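Local coordinates for protein peptidoglycan D,D-transpeptidase FtsI (Yersinia pestis, PDB 6SYN) that probably cross-links peptidoglycan strands in the periplasm as a class B penicillin-binding protein, most likely for the septum of dividing cells, at residues R25-S30 with Y114-V119; L218-S223 with R242-I247; Q372-Y377 with A472-I477. One frame throughout, in Å; residues are numbered along the deposited sequence.

Interaction 1: residues R25-S30 with Y114-V119; sequences RPLAVS and YPAGQV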
loop_
_atom_site.group_PDB
_atom_site.type_symbol
_atom_site.label_atom_id
_atom_site.label_comp_id
_atom_site.label_asym_id
_atom_site.label_seq_id
_atom_site.Cartn_x
_atom_site.Cartn_y
_atom_site.Cartn_z
ATOM N N ARG A 25 -14.756 -7.451 -13.351
ATOM C CA ARG A 25 -14.648 -6.064 -13.890
ATOM C C ARG A 25 -13.298 -5.915 -14.583
ATOM O O ARG A 25 -12.259 -6.120 -13.962
ATOM C CB ARG A 25 -14.780 -4.996 -12.802
ATOM C CG ARG A 25 -16.210 -4.686 -12.386
ATOM C CD ARG A 25 -16.250 -3.816 -11.143
ATOM N NE ARG A 25 -17.416 -4.125 -10.332
ATOM C CZ ARG A 25 -17.424 -4.866 -9.226
ATOM N NH1 ARG A 25 -16.310 -5.396 -8.745
ATOM N NH2 ARG A 25 -18.564 -5.064 -8.590
ATOM N N PRO A 26 -13.259 -5.552 -15.884
ATOM C CA PRO A 26 -11.997 -5.493 -16.620
ATOM C C PRO A 26 -11.069 -4.408 -16.061
ATOM O O PRO A 26 -11.560 -3.332 -15.775
ATOM C CB PRO A 26 -12.425 -5.158 -18.058
ATOM C CG PRO A 26 -13.893 -5.535 -18.109
ATOM C CD PRO A 26 -14.411 -5.199 -16.728
ATOM N N LEU A 27 -9.778 -4.725 -15.914
ATOM C CA LEU A 27 -8.719 -3.773 -15.470
ATOM C C LEU A 27 -7.622 -3.647 -16.538
ATOM O O LEU A 27 -7.023 -2.563 -16.626
ATOM C CB LEU A 27 -8.116 -4.245 -14.143
ATOM C CG LEU A 27 -9.099 -4.632 -13.041
ATOM C CD1 LEU A 27 -8.349 -4.921 -11.755
ATOM C CD2 LEU A 27 -10.136 -3.545 -12.810
ATOM N N ALA A 28 -7.326 -4.720 -17.275
ATOM C CA ALA A 28 -6.348 -4.729 -18.386
ATOM C C ALA A 28 -6.971 -5.447 -19.584
ATOM O O ALA A 28 -7.265 -6.652 -19.463
ATOM C CB ALA A 28 -5.057 -5.380 -17.952
ATOM N N VAL A 29 -7.179 -4.716 -20.681
ATOM C CA VAL A 29 -7.870 -5.206 -21.909
ATOM C C VAL A 29 -7.017 -4.850 -23.131
ATOM O O VAL A 29 -6.517 -3.714 -23.201
ATOM C CB VAL A 29 -9.288 -4.616 -22.019
ATOM C CG1 VAL A 29 -10.037 -5.162 -23.222
ATOM C CG2 VAL A 29 -10.097 -4.849 -20.756
ATOM N N SER A 30 -6.855 -5.805 -24.048
ATOM C CA SER A 30 -6.174 -5.635 -25.357
ATOM C C SER A 30 -7.210 -5.185 -26.391
ATOM O O SER A 30 -8.118 -5.982 -26.683
ATOM C CB SER A 30 -5.480 -6.907 -25.775
ATOM O OG SER A 30 -4.119 -6.893 -25.369
ATOM N N TYR A 114 -6.173 0.335 -19.829
ATOM C CA TYR A 114 -6.461 0.216 -18.375
ATOM C C TYR A 114 -7.690 1.054 -18.033
ATOM O O TYR A 114 -7.564 2.253 -17.795
ATOM C CB TYR A 114 -5.224 0.611 -17.564
ATOM C CG TYR A 114 -3.986 -0.147 -17.963
ATOM C CD1 TYR A 114 -3.767 -1.445 -17.519
ATOM C CD2 TYR A 114 -3.051 0.413 -18.825
ATOM C CE1 TYR A 114 -2.639 -2.156 -17.899
ATOM C CE2 TYR A 114 -1.919 -0.286 -19.215
ATOM C CZ TYR A 114 -1.715 -1.575 -18.751
ATOM O OH TYR A 114 -0.614 -2.282 -19.133
ATOM N N PRO A 115 -8.906 0.452 -17.994
ATOM C CA PRO A 115 -10.139 1.195 -17.713
ATOM C C PRO A 115 -10.263 1.751 -16.284
ATOM O O PRO A 115 -11.089 2.617 -16.102
ATOM C CB PRO A 115 -11.257 0.166 -17.965
ATOM C CG PRO A 115 -10.595 -0.905 -18.795
ATOM C CD PRO A 115 -9.186 -0.967 -18.250
ATOM N N ALA A 116 -9.482 1.247 -15.321
ATOM C CA ALA A 116 -9.460 1.740 -13.921
ATOM C C ALA A 116 -8.391 2.830 -13.758
ATOM O O ALA A 116 -8.416 3.526 -12.724
ATOM C CB ALA A 116 -9.252 0.590 -12.965
ATOM N N GLY A 117 -7.485 2.966 -14.738
ATOM C CA GLY A 117 -6.532 4.088 -14.870
ATOM C C GLY A 117 -5.470 4.108 -13.780
ATOM O O GLY A 117 -4.811 3.069 -13.566
ATOM N N GLN A 118 -5.310 5.261 -13.118
ATOM C CA GLN A 118 -4.246 5.539 -12.114
ATOM C C GLN A 118 -4.552 4.784 -10.808
ATOM O O GLN A 118 -3.606 4.605 -10.009
ATOM C CB GLN A 118 -4.099 7.053 -11.905
ATOM C CG GLN A 118 -4.916 7.620 -10.748
ATOM C CD GLN A 118 -5.325 9.063 -10.933
ATOM O OE1 GLN A 118 -5.992 9.413 -11.903
ATOM N NE2 GLN A 118 -4.956 9.911 -9.984
ATOM N N VAL A 119 -5.802 4.335 -10.624
ATOM C CA VAL A 119 -6.346 3.716 -9.372
ATOM C C VAL A 119 -5.698 2.338 -9.138
ATOM O O VAL A 119 -5.231 2.100 -8.009
ATOM C CB VAL A 119 -7.889 3.644 -9.422
ATOM C CG1 VAL A 119 -8.488 2.947 -8.208
ATOM C CG2 VAL A 119 -8.519 5.021 -9.588
HETATM O O HOH W 1 -7.119 -0.452 -15.009
#
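The carbonyl oxygen of Leu27 is the close-packed point, set against the start of the 114-119 loop. Tyr114 CA directs its hydrogen at Leu27 O (3.3 Å, 152° at H), and Pro115 CD packs against the same oxygen. The Tyr114 ring, swung back beside its own backbone N (chi1 -54°), brings one edge up to Leu27 O, near the ring plane. Ala28 CB meets Tyr114 CE1 at 4.0 Å, approaching the ring obliquely, while Tyr114 OH is hydrogen-bonded away from the contact, to Glu138. A classic beta bulge pairs Leu27 and Ala28 together with Ile19 where strand 26-38 turns a corner; in the partner segment, a type I turn (Tyr114 to Gly117) runs into a type II' turn (Ala116 to Val119) in the family's dimerisation region. No direct hydrogen bond crosses between the segments. Instead a water donates to Leu27 O (2.7 Å) and accepts from Ala116 N (2.9 Å), beside the apolar touch of Leu27 CD2 on Ala116 CB at 4.2 Å. The proline side is looser, both prolines being exposed on the molecule's surface: Pro115 reaches Val29 CG2 through its CG at 4.4 Å, and Pro26 O lies 4.0 Å from Pro115 CG.

Interaction 2: residues L218-S223 with R242-I247; sequences LAMANS and RAITDI
Met220 and Asn222, two residues apart on the edge strand 217-223, both turn toward the short helix 242-245. Met220 leaves the strand with CG opposite its backbone N (chi1 -171°), stays extended to SD and then bends at chi3 (-99°). This lays CG against Ala243 CB at 3.7 Å and carries the methyl CE to Ile244 CG2 at 4.1 Å, the Met220 and Ile244 side chains crossing at about a right angle. Asn222 takes the other course, with CG beside its own N, and presents OD1 to the first turn of the helix. There OD1 accepts a weak, strongly bent bond from Ala243 N (3.3 Å, 123°) and rests 3.6 Å from Arg242 CB. Asn222 ND2 is hydrogen-bonded to Asn241 OD1, which also accepts from Ala243 N. Arg242 extends from CG to NE beyond this point, and its NH1 forms a salt bridge with Asp246 OD2 (3.0 Å), which accepts through its syn lone pair, somewhat out of the guanidinium plane; Asp246 OD1 pairs with Arg240. In this buried seam of the transpeptidase region the charges of Arg242 and Asp246 thus appear to be met largely by each other and by Arg240, leaving the strand-to-helix join to apolar packing and one shared backbone N-H.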
loop_
_atom_site.group_PDB
_atom_site.type_symbol
_atom_site.label_atom_id
_atom_site.label_comp_id
_atom_site.label_asym_id
_atom_site.label_seq_id
_atom_site.Cartn_x
_atom_site.Cartn_y
_atom_site.Cartn_z
ATOM N N LEU A 218 -7.845 -7.248 -1.061
ATOM C CA LEU A 218 -9.072 -6.642 -1.638
ATOM C C LEU A 218 -8.750 -5.265 -2.222
ATOM O O LEU A 218 -9.431 -4.860 -3.185
ATOM C CB LEU A 218 -10.138 -6.544 -0.540
ATOM C CG LEU A 218 -10.663 -7.886 -0.036
ATOM C CD1 LEU A 218 -11.519 -7.719 1.209
ATOM C CD2 LEU A 218 -11.437 -8.610 -1.130
ATOM N N ALA A 219 -7.775 -4.558 -1.643
ATOM C CA ALA A 219 -7.347 -3.219 -2.102
ATOM C C ALA A 219 -5.877 -2.992 -1.744
ATOM O O ALA A 219 -5.469 -3.394 -0.643
ATOM C CB ALA A 219 -8.241 -2.168 -1.497
ATOM N N MET A 220 -5.127 -2.361 -2.651
ATOM C CA MET A 220 -3.696 -2.000 -2.475
ATOM C C MET A 220 -3.394 -0.758 -3.325
ATOM O O MET A 220 -3.170 -0.908 -4.546
ATOM C CB MET A 220 -2.799 -3.165 -2.903
ATOM C CG MET A 220 -1.335 -2.973 -2.564
ATOM S SD MET A 220 -0.315 -4.238 -3.354
ATOM C CE MET A 220 -0.087 -5.381 -1.995
ATOM N N ALA A 221 -3.395 0.424 -2.701
ATOM C CA ALA A 221 -3.263 1.730 -3.382
ATOM C C ALA A 221 -2.072 2.512 -2.822
ATOM O O ALA A 221 -1.688 2.287 -1.660
ATOM C CB ALA A 221 -4.542 2.512 -3.243
ATOM N N ASN A 222 -1.509 3.389 -3.654
ATOM C CA ASN A 222 -0.378 4.290 -3.318
ATOM C C ASN A 222 -0.665 5.669 -3.910
ATOM O O ASN A 222 -1.238 5.745 -5.014
ATOM C CB ASN A 222 0.957 3.775 -3.854
ATOM C CG ASN A 222 1.192 2.310 -3.552
ATOM O OD1 ASN A 222 1.553 1.955 -2.429
ATOM N ND2 ASN A 222 0.992 1.455 -4.546
ATOM N N SER A 223 -0.294 6.715 -3.183
ATOM C CA SER A 223 -0.228 8.108 -3.683
ATOM C C SER A 223 1.168 8.639 -3.381
ATOM O O SER A 223 1.622 8.518 -2.247
ATOM C CB SER A 223 -1.301 8.954 -3.063
ATOM O OG SER A 223 -1.258 10.277 -3.575
ATOM N N ARG A 242 4.833 1.004 -3.617
ATOM C CA ARG A 242 5.375 1.323 -2.266
ATOM C C ARG A 242 4.886 0.300 -1.228
ATOM O O ARG A 242 5.637 0.041 -0.284
ATOM C CB ARG A 242 4.994 2.747 -1.854
ATOM C CG ARG A 242 5.756 3.834 -2.600
ATOM C CD ARG A 242 5.442 5.226 -2.081
ATOM N NE ARG A 242 6.355 6.254 -2.576
ATOM C CZ ARG A 242 7.287 6.876 -1.853
ATOM N NH1 ARG A 242 7.459 6.589 -0.571
ATOM N NH2 ARG A 242 8.045 7.800 -2.417
ATOM N N ALA A 243 3.695 -0.280 -1.413
ATOM C CA ALA A 243 3.063 -1.240 -0.474
ATOM C C ALA A 243 3.926 -2.499 -0.301
ATOM O O ALA A 243 3.823 -3.130 0.772
ATOM C CB ALA A 243 1.675 -1.593 -0.949
ATOM N N ILE A 244 4.743 -2.847 -1.306
ATOM C CA ILE A 244 5.653 -4.032 -1.268
ATOM C C ILE A 244 7.133 -3.609 -1.298
ATOM O O ILE A 244 7.979 -4.505 -1.093
ATOM C CB ILE A 244 5.321 -5.041 -2.395
ATOM C CG1 ILE A 244 5.302 -4.408 -3.790
ATOM C CG2 ILE A 244 4.019 -5.765 -2.089
ATOM C CD1 ILE A 244 5.473 -5.406 -4.920
ATOM N N THR A 245 7.469 -2.330 -1.524
ATOM C CA THR A 245 8.892 -1.905 -1.672
ATOM C C THR A 245 9.308 -0.942 -0.550
ATOM O O THR A 245 10.425 -1.116 -0.031
ATOM C CB THR A 245 9.194 -1.339 -3.068
ATOM O OG1 THR A 245 8.583 -0.056 -3.193
ATOM C CG2 THR A 245 8.724 -2.241 -4.188
ATOM N N ASP A 246 8.497 0.053 -0.194
ATOM C CA ASP A 246 8.769 0.839 1.036
ATOM C C ASP A 246 8.864 -0.163 2.188
ATOM O O ASP A 246 7.891 -0.922 2.386
ATOM C CB ASP A 246 7.682 1.869 1.358
ATOM C CG ASP A 246 7.780 3.195 0.622
ATOM O OD1 ASP A 246 8.863 3.502 0.071
ATOM O OD2 ASP A 246 6.772 3.925 0.631
ATOM N N ILE A 247 9.991 -0.202 2.898
ATOM C CA ILE A 247 10.061 -0.885 4.223
ATOM C C ILE A 247 10.260 0.203 5.282
ATOM O O ILE A 247 11.137 1.060 5.100
ATOM C CB ILE A 247 11.099 -2.031 4.275
ATOM C CG1 ILE A 247 12.525 -1.572 4.606
ATOM C CG2 ILE A 247 11.042 -2.872 3.005
ATOM C CD1 ILE A 247 13.226 -0.798 3.525
#

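Interaction 3: residues Q372-Y377 with A472-I477; sequences QLARVY and ALVVVI
Tyr377 touches Ala472 with the root of its side chain, CB to CB at 4.2 Å, while its ring leads away from the strand. The ring edge meets Leu373 O in plane, one helical turn back, and neither ring face is used against segment 472-477. Farther out, Tyr377 OH is hydrogen-bonded to Thr253 O, inside the Ser252 to Lys255 stretch that fits the SxxK motif of penicillin-binding proteins; Ser252 and Lys255 both line the pocket of the bound carbenicillin-derived ligand, from which the Tyr377 side chain lies about 10 Å. The fold is that of the transpeptidase domain, a five-stranded antiparallel sheet with helices packed on it. Strand 471-478 is its middle strand, between 204-211 and 455-464. Helix 370-381 lies on one face, while Leu473 and Val475 point away from that helix toward helix 492-505. The axes of the two short segments approach to 7.2 Å and run roughly antiparallel, at 144°.

Val474 makes the largest contribution, splitting its two methyls. With CG1 opposite the backbone N (chi1 170°), that methyl meets Leu373 CD2 at 3.6 Å, the two branched side chains crossing at about a right angle. CG2 goes to the helix backbone, 3.5 Å from Ala374 N, and also touches Ala374 CB at 4.0 Å. The helix backbone comes close to the strand at Ala374, whose methyl also touches Val208 and Val210 of the next strand. No hydrogen bond joins the segments; the strand's backbone bonds go to its neighbours in the sheet. At the helix's later turn, Ala472 CB rests 3.6 Å from Tyr377 C and 3.8 Å from Ala374 O.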
loop_
_atom_site.group_PDB
_atom_site.type_symbol
_atom_site.label_atom_id
_atom_site.label_comp_id
_atom_site.label_asym_id
_atom_site.label_seq_id
_atom_site.Cartn_x
_atom_site.Cartn_y
_atom_site.Cartn_z
ATOM N N GLN A 372 3.081 -6.212 4.809
ATOM C CA GLN A 372 3.486 -7.066 5.957
ATOM C C GLN A 372 2.654 -6.680 7.183
ATOM O O GLN A 372 2.205 -7.592 7.909
ATOM C CB GLN A 372 4.984 -6.943 6.227
ATOM C CG GLN A 372 5.824 -7.926 5.426
ATOM C CD GLN A 372 7.275 -7.868 5.830
ATOM O OE1 GLN A 372 7.831 -6.790 6.022
ATOM N NE2 GLN A 372 7.892 -9.032 5.964
ATOM N N LEU A 373 2.437 -5.375 7.374
ATOM C CA LEU A 373 1.671 -4.802 8.515
ATOM C C LEU A 373 0.183 -5.167 8.386
ATOM O O LEU A 373 -0.454 -5.405 9.425
ATOM C CB LEU A 373 1.885 -3.285 8.546
ATOM C CG LEU A 373 1.275 -2.555 9.744
ATOM C CD1 LEU A 373 1.825 -3.094 11.056
ATOM C CD2 LEU A 373 1.523 -1.052 9.651
ATOM N N ALA A 374 -0.343 -5.205 7.157
ATOM C CA ALA A 374 -1.747 -5.566 6.860
ATOM C C ALA A 374 -1.984 -7.018 7.277
ATOM O O ALA A 374 -3.044 -7.303 7.860
ATOM C CB ALA A 374 -2.048 -5.357 5.398
ATOM N N ARG A 375 -1.012 -7.891 7.008
ATOM C CA ARG A 375 -1.095 -9.332 7.350
ATOM C C ARG A 375 -1.071 -9.504 8.877
ATOM O O ARG A 375 -1.809 -10.377 9.367
ATOM C CB ARG A 375 0.023 -10.115 6.664
ATOM C CG ARG A 375 -0.160 -11.625 6.756
ATOM C CD ARG A 375 1.020 -12.411 6.224
ATOM N NE ARG A 375 2.289 -11.848 6.657
ATOM C CZ ARG A 375 3.446 -12.011 6.029
ATOM N NH1 ARG A 375 3.517 -12.738 4.926
ATOM N NH2 ARG A 375 4.538 -11.442 6.511
ATOM N N VAL A 376 -0.275 -8.713 9.604
ATOM C CA VAL A 376 -0.290 -8.711 11.098
ATOM C C VAL A 376 -1.738 -8.472 11.557
ATOM O O VAL A 376 -2.259 -9.277 12.347
ATOM C CB VAL A 376 0.689 -7.680 11.696
ATOM C CG1 VAL A 376 0.457 -7.471 13.185
ATOM C CG2 VAL A 376 2.140 -8.064 11.444
ATOM N N TYR A 377 -2.385 -7.430 11.039
ATOM C CA TYR A 377 -3.734 -6.989 11.474
ATOM C C TYR A 377 -4.799 -7.969 10.953
ATOM O O TYR A 377 -5.816 -8.144 11.660
ATOM C CB TYR A 377 -3.912 -5.503 11.140
ATOM C CG TYR A 377 -3.278 -4.635 12.194
ATOM C CD1 TYR A 377 -1.908 -4.426 12.222
ATOM C CD2 TYR A 377 -4.029 -4.125 13.238
ATOM C CE1 TYR A 377 -1.309 -3.673 13.217
ATOM C CE2 TYR A 377 -3.448 -3.376 14.248
ATOM C CZ TYR A 377 -2.084 -3.146 14.235
ATOM O OH TYR A 377 -1.512 -2.413 15.235
ATOM N N ALA A 472 -9.110 -6.402 7.571
ATOM C CA ALA A 472 -7.914 -5.711 8.089
ATOM C C ALA A 472 -7.601 -4.561 7.129
ATOM O O ALA A 472 -7.670 -4.780 5.902
ATOM C CB ALA A 472 -6.765 -6.678 8.226
ATOM N N LEU A 473 -7.333 -3.374 7.675
ATOM C CA LEU A 473 -6.906 -2.178 6.903
ATOM C C LEU A 473 -5.683 -1.556 7.577
ATOM O O LEU A 473 -5.703 -1.412 8.813
ATOM C CB LEU A 473 -8.064 -1.180 6.826
ATOM C CG LEU A 473 -7.761 0.147 6.131
ATOM C CD1 LEU A 473 -7.240 -0.073 4.717
ATOM C CD2 LEU A 473 -9.001 1.030 6.106
ATOM N N VAL A 474 -4.662 -1.236 6.779
ATOM C CA VAL A 474 -3.505 -0.376 7.162
ATOM C C VAL A 474 -3.541 0.884 6.287
ATOM O O VAL A 474 -3.856 0.779 5.082
ATOM C CB VAL A 474 -2.160 -1.119 7.025
ATOM C CG1 VAL A 474 -0.965 -0.183 7.174
ATOM C CG2 VAL A 474 -2.048 -2.283 7.997
ATOM N N VAL A 475 -3.252 2.029 6.905
ATOM C CA VAL A 475 -3.046 3.355 6.255
ATOM C C VAL A 475 -1.793 3.976 6.889
ATOM O O VAL A 475 -1.765 4.113 8.133
ATOM C CB VAL A 475 -4.298 4.241 6.417
ATOM C CG1 VAL A 475 -4.140 5.608 5.768
ATOM C CG2 VAL A 475 -5.538 3.547 5.883
ATOM N N VAL A 476 -0.778 4.269 6.066
ATOM C CA VAL A 476 0.465 5.003 6.452
ATOM C C VAL A 476 0.595 6.217 5.522
ATOM O O VAL A 476 0.586 6.020 4.294
ATOM C CB VAL A 476 1.718 4.098 6.405
ATOM C CG1 VAL A 476 1.949 3.468 5.037
ATOM C CG2 VAL A 476 2.972 4.831 6.859
ATOM N N ILE A 477 0.655 7.426 6.088
ATOM C CA ILE A 477 1.028 8.682 5.368
ATOM C C ILE A 477 2.499 8.951 5.683
ATOM O O ILE A 477 2.830 9.156 6.869
ATOM C CB ILE A 477 0.150 9.890 5.762
ATOM C CG1 ILE A 477 -1.351 9.605 5.638
ATOM C CG2 ILE A 477 0.558 11.124 4.969
ATOM C CD1 ILE A 477 -1.835 9.376 4.226
#

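Overall arrangement
From the N terminus, interaction 1 comes first: it closes a loop of more than 80 residues by bringing the loop that follows strand 104-113 back to the beginning of strand 26-38 within the dimerisation region. Interaction 2 follows with a short closure, from edge strand 217-223 through an irregular connection to helix 242-245. Interaction 3 then spans nearly 100 residues, joining helix 370-381 to central strand 471-478. The three loops lie in series, with no nesting or crossing. Interactions 2 and 3 share the transpeptidase sheet, their centres about 10 Å apart. Interaction 1 belongs to the other region, its centre about 18 Å from that of interaction 2.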